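Local coordinates for protein aldehyde dehydrogenase (Anabaena variabilis, PDB 4H7N) that probably oxidises aldehydes to carboxylic acids with NAD+ as cofactor, at residues P128-I133 with A153-V158; V203-F208 with K451-K456; G430-F435 with S443-A448. One frame throughout, in Å; residues are numbered along the deposited sequence.

Interaction 1: P128-I133 with A153-V158; sequences PLVGVI and AGCAVV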
loop_
_atom_site.group_PDB
_atom_site.type_symbol
_atom_site.label_atom_id
_atom_site.label_comp_id
_atom_site.label_asym_id
_atom_site.label_seq_id
_atom_site.Cartn_x
_atom_site.Cartn_y
_atom_site.Cartn_z
ATOM N N PRO A 128 11.555 10.612 0.028
ATOM C CA PRO A 128 12.821 11.176 -0.497
ATOM C C PRO A 128 13.686 10.193 -1.316
ATOM O O PRO A 128 14.296 10.609 -2.308
ATOM C CB PRO A 128 13.545 11.613 0.756
ATOM C CG PRO A 128 12.437 11.943 1.728
ATOM C CD PRO A 128 11.387 10.896 1.466
ATOM N N LEU A 129 13.754 8.949 -0.898
ATOM C CA LEU A 129 14.621 7.951 -1.547
ATOM C C LEU A 129 13.943 6.602 -1.779
ATOM O O LEU A 129 13.496 5.917 -0.843
ATOM C CB LEU A 129 15.887 7.762 -0.747
ATOM C CG LEU A 129 16.956 6.884 -1.435
ATOM C CD1 LEU A 129 17.421 7.523 -2.754
ATOM C CD2 LEU A 129 18.143 6.647 -0.542
ATOM N N VAL A 130 13.819 6.251 -3.057
ATOM C CA VAL A 130 13.138 5.033 -3.507
ATOM C C VAL A 130 14.222 4.080 -4.001
ATOM O O VAL A 130 15.165 4.511 -4.746
ATOM C CB VAL A 130 12.131 5.356 -4.635
ATOM C CG1 VAL A 130 11.565 4.090 -5.232
ATOM C CG2 VAL A 130 11.010 6.211 -4.084
ATOM N N GLY A 131 14.169 2.846 -3.533
ATOM C CA GLY A 131 15.008 1.762 -4.102
ATOM C C GLY A 131 14.274 0.882 -5.125
ATOM O O GLY A 131 13.136 0.415 -4.906
ATOM N N VAL A 132 14.906 0.677 -6.270
ATOM C CA VAL A 132 14.378 -0.207 -7.287
ATOM C C VAL A 132 15.307 -1.373 -7.536
ATOM O O VAL A 132 16.492 -1.195 -7.838
ATOM C CB VAL A 132 14.197 0.562 -8.607
ATOM C CG1 VAL A 132 13.821 -0.394 -9.730
ATOM C CG2 VAL A 132 13.115 1.620 -8.438
ATOM N N ILE A 133 14.768 -2.580 -7.437
ATOM C CA ILE A 133 15.520 -3.821 -7.721
ATOM C C ILE A 133 14.807 -4.478 -8.855
ATOM O O ILE A 133 13.615 -4.846 -8.706
ATOM C CB ILE A 133 15.531 -4.745 -6.490
ATOM C CG1 ILE A 133 16.214 -4.007 -5.334
ATOM C CG2 ILE A 133 16.250 -6.068 -6.835
ATOM C CD1 ILE A 133 16.093 -4.685 -3.977
ATOM N N ALA A 153 7.720 12.423 -9.534
ATOM C CA ALA A 153 7.068 12.718 -8.273
ATOM C C ALA A 153 7.938 13.606 -7.397
ATOM O O ALA A 153 7.429 14.223 -6.461
ATOM C CB ALA A 153 6.743 11.446 -7.501
ATOM N N GLY A 154 9.229 13.671 -7.696
ATOM C CA GLY A 154 10.152 14.395 -6.865
ATOM C C GLY A 154 11.032 13.540 -5.958
ATOM O O GLY A 154 11.734 14.076 -5.152
ATOM N N CYS A 155 11.047 12.235 -6.166
ATOM C CA CYS A 155 11.912 11.324 -5.437
ATOM C C CYS A 155 13.284 11.249 -6.079
ATOM O O CYS A 155 13.411 11.349 -7.269
ATOM C CB CYS A 155 11.347 9.906 -5.521
ATOM S SG CYS A 155 9.601 9.672 -5.029
ATOM N N ALA A 156 14.305 10.982 -5.276
ATOM C CA ALA A 156 15.527 10.377 -5.778
ATOM C C ALA A 156 15.377 8.852 -5.801
ATOM O O ALA A 156 14.563 8.253 -5.042
ATOM C CB ALA A 156 16.715 10.783 -4.921
ATOM N N VAL A 157 16.083 8.215 -6.742
ATOM C CA VAL A 157 15.885 6.809 -6.971
ATOM C C VAL A 157 17.247 6.132 -7.105
ATOM O O VAL A 157 18.109 6.616 -7.879
ATOM C CB VAL A 157 15.081 6.552 -8.253
ATOM C CG1 VAL A 157 14.826 5.067 -8.416
ATOM C CG2 VAL A 157 13.775 7.336 -8.280
ATOM N N VAL A 158 17.455 5.065 -6.335
ATOM C CA VAL A 158 18.620 4.161 -6.509
ATOM C C VAL A 158 18.176 2.884 -7.210
ATOM O O VAL A 158 17.302 2.182 -6.733
ATOM C CB VAL A 158 19.271 3.782 -5.167
ATOM C CG1 VAL A 158 20.514 2.957 -5.407
ATOM C CG2 VAL A 158 19.717 5.017 -4.453
#
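The carbonyl oxygen V130 O is gripped from the neighbouring strand by V158 N at 2.8 Å, while V157 CA offers it a weaker C-H contact at 3.3 Å. This is the pattern of parallel pairing, in which one residue bonds to the neighbours of its opposite number. V130 also donates through its N to A156 O at 2.9 Å, and the ladder goes on with A156 N to P128 O and with V132 N to V158 O, the straightest of the four bonds at 174°.

Side chains meet on both faces of this sheet. On one, L129 CD1 lies 4.0 Å from A156 CB and 3.8 Å from V158 CG2; L129 also rests on helix 27-46. On the other, V130 sets CG2 anti to its carbonyl carbon, which turns that methyl toward C155 SG, 3.9 Å away. Further along, V132 CG2 meets V157 CG1 at 3.8 Å, and helix 147-153 packs over both valines. Since that helix lies in the chain between the two strands, the unit is a beta-alpha-beta crossover. G154 ends the helix in a Schellman motif just before the second strand. The chemistry implies a buried pairing: main-chain bonds satisfy the polar atoms facing across the strands, and the leucine, valines, alanine and cysteine sulfur meet through apolar contacts.

Interaction 2: V203-F208 with K451-K456; sequences VDFVCF and KRFLRK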
loop_
_atom_site.group_PDB
_atom_site.type_symbol
_atom_site.label_atom_id
_atom_site.label_comp_id
_atom_site.label_asym_id
_atom_site.label_seq_id
_atom_site.Cartn_x
_atom_site.Cartn_y
_atom_site.Cartn_z
ATOM N N VAL A 203 16.688 2.993 2.096
ATOM C CA VAL A 203 15.682 3.708 1.336
ATOM C C VAL A 203 14.391 3.876 2.142
ATOM O O VAL A 203 14.233 3.286 3.216
ATOM C CB VAL A 203 15.439 3.021 -0.008
ATOM C CG1 VAL A 203 16.755 2.962 -0.824
ATOM C CG2 VAL A 203 14.856 1.649 0.104
ATOM N N ASP A 204 13.494 4.687 1.612
ATOM C CA ASP A 204 12.206 5.002 2.233
ATOM C C ASP A 204 11.063 4.197 1.633
ATOM O O ASP A 204 9.944 4.211 2.139
ATOM C CB ASP A 204 11.909 6.487 2.032
ATOM C CG ASP A 204 12.978 7.387 2.650
ATOM O OD1 ASP A 204 13.499 7.065 3.720
ATOM O OD2 ASP A 204 13.404 8.382 2.013
ATOM N N PHE A 205 11.344 3.497 0.545
ATOM C CA PHE A 205 10.342 2.848 -0.298
ATOM C C PHE A 205 11.145 1.850 -1.189
ATOM O O PHE A 205 12.168 2.230 -1.793
ATOM C CB PHE A 205 9.608 3.898 -1.155
ATOM C CG PHE A 205 8.370 3.381 -1.874
ATOM C CD1 PHE A 205 8.458 2.410 -2.861
ATOM C CD2 PHE A 205 7.134 3.908 -1.592
ATOM C CE1 PHE A 205 7.332 1.925 -3.482
ATOM C CE2 PHE A 205 5.982 3.457 -2.237
ATOM C CZ PHE A 205 6.092 2.435 -3.166
ATOM N N VAL A 206 10.676 0.629 -1.326
ATOM C CA VAL A 206 11.313 -0.366 -2.209
ATOM C C VAL A 206 10.354 -0.937 -3.223
ATOM O O VAL A 206 9.248 -1.419 -2.876
ATOM C CB VAL A 206 12.020 -1.509 -1.444
ATOM C CG1 VAL A 206 11.057 -2.358 -0.620
ATOM C CG2 VAL A 206 12.786 -2.406 -2.437
ATOM N N CYS A 207 10.763 -0.892 -4.494
ATOM C CA CYS A 207 10.107 -1.605 -5.605
ATOM C C CYS A 207 10.932 -2.827 -6.034
ATOM O O CYS A 207 12.146 -2.708 -6.349
ATOM C CB CYS A 207 10.006 -0.694 -6.817
ATOM S SG CYS A 207 9.023 0.753 -6.491
ATOM N N PHE A 208 10.315 -4.001 -6.035
ATOM C CA PHE A 208 10.999 -5.238 -6.405
ATOM C C PHE A 208 10.134 -6.039 -7.360
ATOM O O PHE A 208 8.901 -6.277 -7.121
ATOM C CB PHE A 208 11.318 -6.093 -5.181
ATOM C CG PHE A 208 11.850 -7.443 -5.517
ATOM C CD1 PHE A 208 13.199 -7.626 -5.743
ATOM C CD2 PHE A 208 10.990 -8.543 -5.649
ATOM C CE1 PHE A 208 13.708 -8.883 -6.054
ATOM C CE2 PHE A 208 11.479 -9.786 -6.002
ATOM C CZ PHE A 208 12.844 -9.954 -6.196
ATOM N N LYS A 451 1.140 8.088 -7.873
ATOM C CA LYS A 451 0.758 8.504 -6.548
ATOM C C LYS A 451 1.245 7.624 -5.424
ATOM O O LYS A 451 1.433 8.069 -4.304
ATOM C CB LYS A 451 -0.741 8.699 -6.507
ATOM C CG LYS A 451 -1.153 9.871 -7.394
ATOM C CD LYS A 451 -2.650 10.162 -7.323
ATOM C CE LYS A 451 -2.946 11.231 -6.273
ATOM N NZ LYS A 451 -2.369 12.539 -6.696
ATOM N N ARG A 452 1.551 6.378 -5.703
ATOM C CA ARG A 452 2.179 5.588 -4.683
ATOM C C ARG A 452 3.469 6.184 -4.100
ATOM O O ARG A 452 3.865 5.816 -2.975
ATOM C CB ARG A 452 2.324 4.149 -5.151
ATOM C CG ARG A 452 3.377 3.912 -6.141
ATOM C CD ARG A 452 3.179 2.545 -6.859
ATOM N NE ARG A 452 3.764 2.775 -8.168
ATOM C CZ ARG A 452 4.692 2.046 -8.791
ATOM N NH1 ARG A 452 5.189 0.942 -8.272
ATOM N NH2 ARG A 452 5.092 2.425 -9.998
ATOM N N PHE A 453 4.144 7.061 -4.852
ATOM C CA PHE A 453 5.432 7.631 -4.424
ATOM C C PHE A 453 5.309 8.948 -3.635
ATOM O O PHE A 453 6.313 9.577 -3.358
ATOM C CB PHE A 453 6.334 7.867 -5.649
ATOM C CG PHE A 453 6.714 6.594 -6.351
ATOM C CD1 PHE A 453 7.323 5.584 -5.660
ATOM C CD2 PHE A 453 6.326 6.372 -7.640
ATOM C CE1 PHE A 453 7.668 4.374 -6.286
ATOM C CE2 PHE A 453 6.592 5.164 -8.258
ATOM C CZ PHE A 453 7.276 4.177 -7.595
ATOM N N LEU A 454 4.081 9.331 -3.317
ATOM C CA LEU A 454 3.731 10.609 -2.672
ATOM C C LEU A 454 2.941 10.358 -1.430
ATOM O O LEU A 454 2.117 9.411 -1.395
ATOM C CB LEU A 454 2.859 11.440 -3.627
ATOM C CG LEU A 454 3.630 11.863 -4.905
ATOM C CD1 LEU A 454 2.604 12.190 -5.959
ATOM C CD2 LEU A 454 4.504 13.077 -4.630
ATOM N N ARG A 455 3.225 11.119 -0.381
ATOM C CA ARG A 455 2.368 11.097 0.775
ATOM C C ARG A 455 1.446 12.306 0.643
ATOM O O ARG A 455 1.886 13.400 0.332
ATOM C CB ARG A 455 3.160 11.224 2.055
ATOM C CG ARG A 455 3.937 9.993 2.417
ATOM C CD ARG A 455 4.413 10.186 3.850
ATOM N NE ARG A 455 5.138 9.040 4.424
ATOM C CZ ARG A 455 6.451 8.854 4.352
ATOM N NH1 ARG A 455 6.983 7.790 4.957
ATOM N NH2 ARG A 455 7.224 9.701 3.674
ATOM N N LYS A 456 0.172 12.070 0.863
ATOM C CA LYS A 456 -0.826 13.116 0.888
ATOM C C LYS A 456 -0.804 13.801 2.231
ATOM O O LYS A 456 -0.683 13.151 3.274
ATOM C CB LYS A 456 -2.209 12.498 0.615
ATOM C CG LYS A 456 -2.386 11.993 -0.807
ATOM C CD LYS A 456 -3.684 11.192 -0.943
ATOM C CE LYS A 456 -3.593 10.067 -1.981
ATOM N NZ LYS A 456 -4.812 9.199 -1.830
HETATM O O HOH W 1 9.279 5.589 4.305
#
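Two first torsions bring the rings of F205 and F453 together. In F205, CG is anti to the backbone N (chi1 -169°), carrying the ring out from its strand toward the turn at K451-L454; in F453, CG is anti to the carbonyl carbon (chi1 -64°), which swings the ring back toward the strand. The result is an edge-to-face pair, with centroids 5.1 Å apart and planes inclined at 55°. The touching atom is F453 CE1, set 3.7 Å above the plane of the F205 ring and offset toward its rim.

The same corner of F453 serves a second partner. C207 SG lies in the plane of the F453 ring at its edge, 3.9 Å from F453 CE1, a cysteine sulfur-aromatic contact. One face of F453 is covered by its own neighbour, R452: R452 CG stands over the centre of the ring, while F453 CZ lies over the centre of the R452 guanidinium, 3.5 Å above that plane. The guanidinium is anchored elsewhere, by a salt bridge to D146 and a hydrogen bond from R452 NE to G449 O; the R452 side chain lies about 7 Å from that of E232, the predicted active-site residue. The carbonyl oxygen R452 O comes obliquely to F205 CE2 at 3.3 Å.

Polar linkage between the segments is indirect: a water donates to D204 O at 2.7 Å and weakly accepts from R455 NH1. R455 itself reaches F435 of the second subunit in a cation-pi contact. Chemically, then, strand 205-209 and the type I turn leading into strand 454-462, two strands of one mixed sheet, are joined by ring and sulfur packing; contacts at its face and edge are likely to restrict rotation of the F453 ring, whereas the charged groups are directed to partners beyond the contact.

Interaction 3: G430-F435 with S443-A448; sequences GEKNAF and SRVGAA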
loop_
_atom_site.group_PDB
_atom_site.type_symbol
_atom_site.label_atom_id
_atom_site.label_comp_id
_atom_site.label_asym_id
_atom_site.label_seq_id
_atom_site.Cartn_x
_atom_site.Cartn_y
_atom_site.Cartn_z
ATOM N N GLY A 430 -5.086 0.757 -17.855
ATOM C CA GLY A 430 -5.821 -0.263 -17.074
ATOM C C GLY A 430 -5.161 -0.548 -15.729
ATOM O O GLY A 430 -4.205 -1.301 -15.646
ATOM N N GLU A 431 -5.688 0.062 -14.683
ATOM C CA GLU A 431 -5.220 -0.187 -13.329
ATOM C C GLU A 431 -5.568 -1.598 -12.924
ATOM O O GLU A 431 -6.646 -2.102 -13.217
ATOM C CB GLU A 431 -5.804 0.821 -12.349
ATOM C CG GLU A 431 -4.826 1.984 -12.077
ATOM C CD GLU A 431 -5.427 3.163 -11.295
ATOM O OE1 GLU A 431 -6.460 2.957 -10.605
ATOM O OE2 GLU A 431 -4.852 4.292 -11.361
ATOM N N LYS A 432 -4.614 -2.251 -12.279
ATOM C CA LYS A 432 -4.760 -3.627 -11.913
ATOM C C LYS A 432 -3.998 -3.905 -10.632
ATOM O O LYS A 432 -2.898 -3.366 -10.401
ATOM C CB LYS A 432 -4.235 -4.567 -12.995
ATOM C CG LYS A 432 -2.873 -4.165 -13.537
ATOM C CD LYS A 432 -2.120 -5.373 -14.086
ATOM C CE LYS A 432 -0.791 -4.961 -14.715
ATOM N NZ LYS A 432 -1.008 -3.886 -15.728
ATOM N N ASN A 433 -4.585 -4.752 -9.800
ATOM C CA ASN A 433 -3.886 -5.273 -8.589
ATOM C C ASN A 433 -3.616 -6.770 -8.806
ATOM O O ASN A 433 -4.500 -7.512 -9.237
ATOM C CB ASN A 433 -4.747 -5.052 -7.306
ATOM C CG ASN A 433 -5.030 -3.566 -7.011
ATOM O OD1 ASN A 433 -6.134 -3.156 -6.802
ATOM N ND2 ASN A 433 -4.001 -2.756 -7.039
ATOM N N ALA A 434 -2.424 -7.251 -8.477
ATOM C CA ALA A 434 -2.206 -8.701 -8.532
ATOM C C ALA A 434 -3.021 -9.465 -7.493
ATOM O O ALA A 434 -3.338 -8.950 -6.426
ATOM C CB ALA A 434 -0.732 -9.022 -8.349
ATOM N N PHE A 435 -3.348 -10.715 -7.822
ATOM C CA PHE A 435 -4.041 -11.602 -6.928
ATOM C C PHE A 435 -3.034 -12.628 -6.403
ATOM O O PHE A 435 -1.975 -12.889 -7.021
ATOM C CB PHE A 435 -5.180 -12.286 -7.683
ATOM C CG PHE A 435 -6.413 -11.427 -7.915
ATOM C CD1 PHE A 435 -6.371 -10.310 -8.722
ATOM C CD2 PHE A 435 -7.628 -11.806 -7.365
ATOM C CE1 PHE A 435 -7.485 -9.541 -8.940
ATOM C CE2 PHE A 435 -8.788 -11.038 -7.548
ATOM C CZ PHE A 435 -8.712 -9.898 -8.366
ATOM N N SER A 443 -1.027 -0.568 -7.836
ATOM C CA SER A 443 -0.876 -0.624 -9.291
ATOM C C SER A 443 0.270 0.293 -9.703
ATOM O O SER A 443 0.438 1.356 -9.098
ATOM C CB SER A 443 -2.183 -0.161 -9.965
ATOM O OG SER A 443 -2.067 -0.414 -11.345
ATOM N N ARG A 444 1.041 -0.113 -10.704
ATOM C CA ARG A 444 2.096 0.757 -11.280
ATOM C C ARG A 444 1.614 1.402 -12.539
ATOM O O ARG A 444 2.349 2.093 -13.214
ATOM C CB ARG A 444 3.419 0.020 -11.514
ATOM C CG ARG A 444 3.351 -1.168 -12.405
ATOM C CD ARG A 444 4.724 -1.534 -12.913
ATOM N NE ARG A 444 5.737 -1.853 -11.903
ATOM C CZ ARG A 444 6.468 -2.971 -11.898
ATOM N NH1 ARG A 444 6.271 -3.920 -12.803
ATOM N NH2 ARG A 444 7.420 -3.150 -11.001
ATOM N N VAL A 445 0.336 1.236 -12.824
ATOM C CA VAL A 445 -0.246 1.747 -14.041
ATOM C C VAL A 445 -1.124 2.930 -13.703
ATOM O O VAL A 445 -1.774 2.976 -12.667
ATOM C CB VAL A 445 -0.975 0.616 -14.817
ATOM C CG1 VAL A 445 -2.003 1.180 -15.783
ATOM C CG2 VAL A 445 0.062 -0.230 -15.568
ATOM N N GLY A 446 -1.067 3.927 -14.560
ATOM C CA GLY A 446 -1.935 5.090 -14.457
ATOM C C GLY A 446 -1.577 6.038 -13.356
ATOM O O GLY A 446 -0.452 6.079 -12.904
ATOM N N ALA A 447 -2.564 6.807 -12.932
ATOM C CA ALA A 447 -2.462 7.687 -11.783
ATOM C C ALA A 447 -1.784 7.016 -10.633
ATOM O O ALA A 447 -0.728 7.443 -10.250
ATOM C CB ALA A 447 -3.839 8.169 -11.339
ATOM N N ALA A 448 -2.411 5.981 -10.076
ATOM C CA ALA A 448 -1.928 5.321 -8.844
ATOM C C ALA A 448 -0.470 4.877 -8.923
ATOM O O ALA A 448 0.214 4.798 -7.914
ATOM C CB ALA A 448 -2.816 4.133 -8.506
#
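The carboxylate of E431 receives A448 N from above its plane: the donor stands 38° out of that plane, 3.2 Å from E431 OE2, with the N-H pointing at the oxygen at 164°. A448 CB also lies beside E431 OE2, at 3.5 Å, while E431 OE1 makes a salt bridge with K456 of the second subunit. A second flat group, the N433 amide, packs its ND2 beside S443 N, 3.8 Å away, too far for a hydrogen bond, and its OD1 accepts from K456 N of the second subunit.

S443 OG is an acceptor for both segments. K432 N donates to S443 OG at 3.3 Å, almost straight at 170°, and V445 N donates to it as well, which makes an ST turn. V445 CG1, anti to its own backbone N, is pressed against G430 O at 3.3 Å, and V445 CG2 lies 3.8 Å from K432 NZ. Replacing E431 by a leucine would probably leave A448 N without this acceptor and K456 of the second subunit without its charged mate.

Two irregular loops flanking strand 439-440 are thus joined where the second subunit docks its strand 454-462, which exchanges backbone bonds with N433. Such docking of a C-terminal strand on a partner's catalytic domain is characteristic of aldehyde dehydrogenase dimers.

Overall arrangement
Following the chain from the N terminus, interaction 1 closes first, around the helices 139-144 and 147-153 that connect its two parallel strands. Interaction 2 opens afterwards and closes a far longer loop of 242 residues; interaction 3 is nested inside that loop, bridging only seven. No two cross. Strand 118-134 lies between 156-161 and 205-209 in one sheet, so interactions 1 and 2 touch through probable hydrogen bonds from G131 N to F205 O and from C207 N to G131 O. Interactions 2 and 3 meet where R452 packs on R444 and S443, and both reach the second subunit. Interactions 1 and 3 stay about 7 Å apart at their nearest atoms.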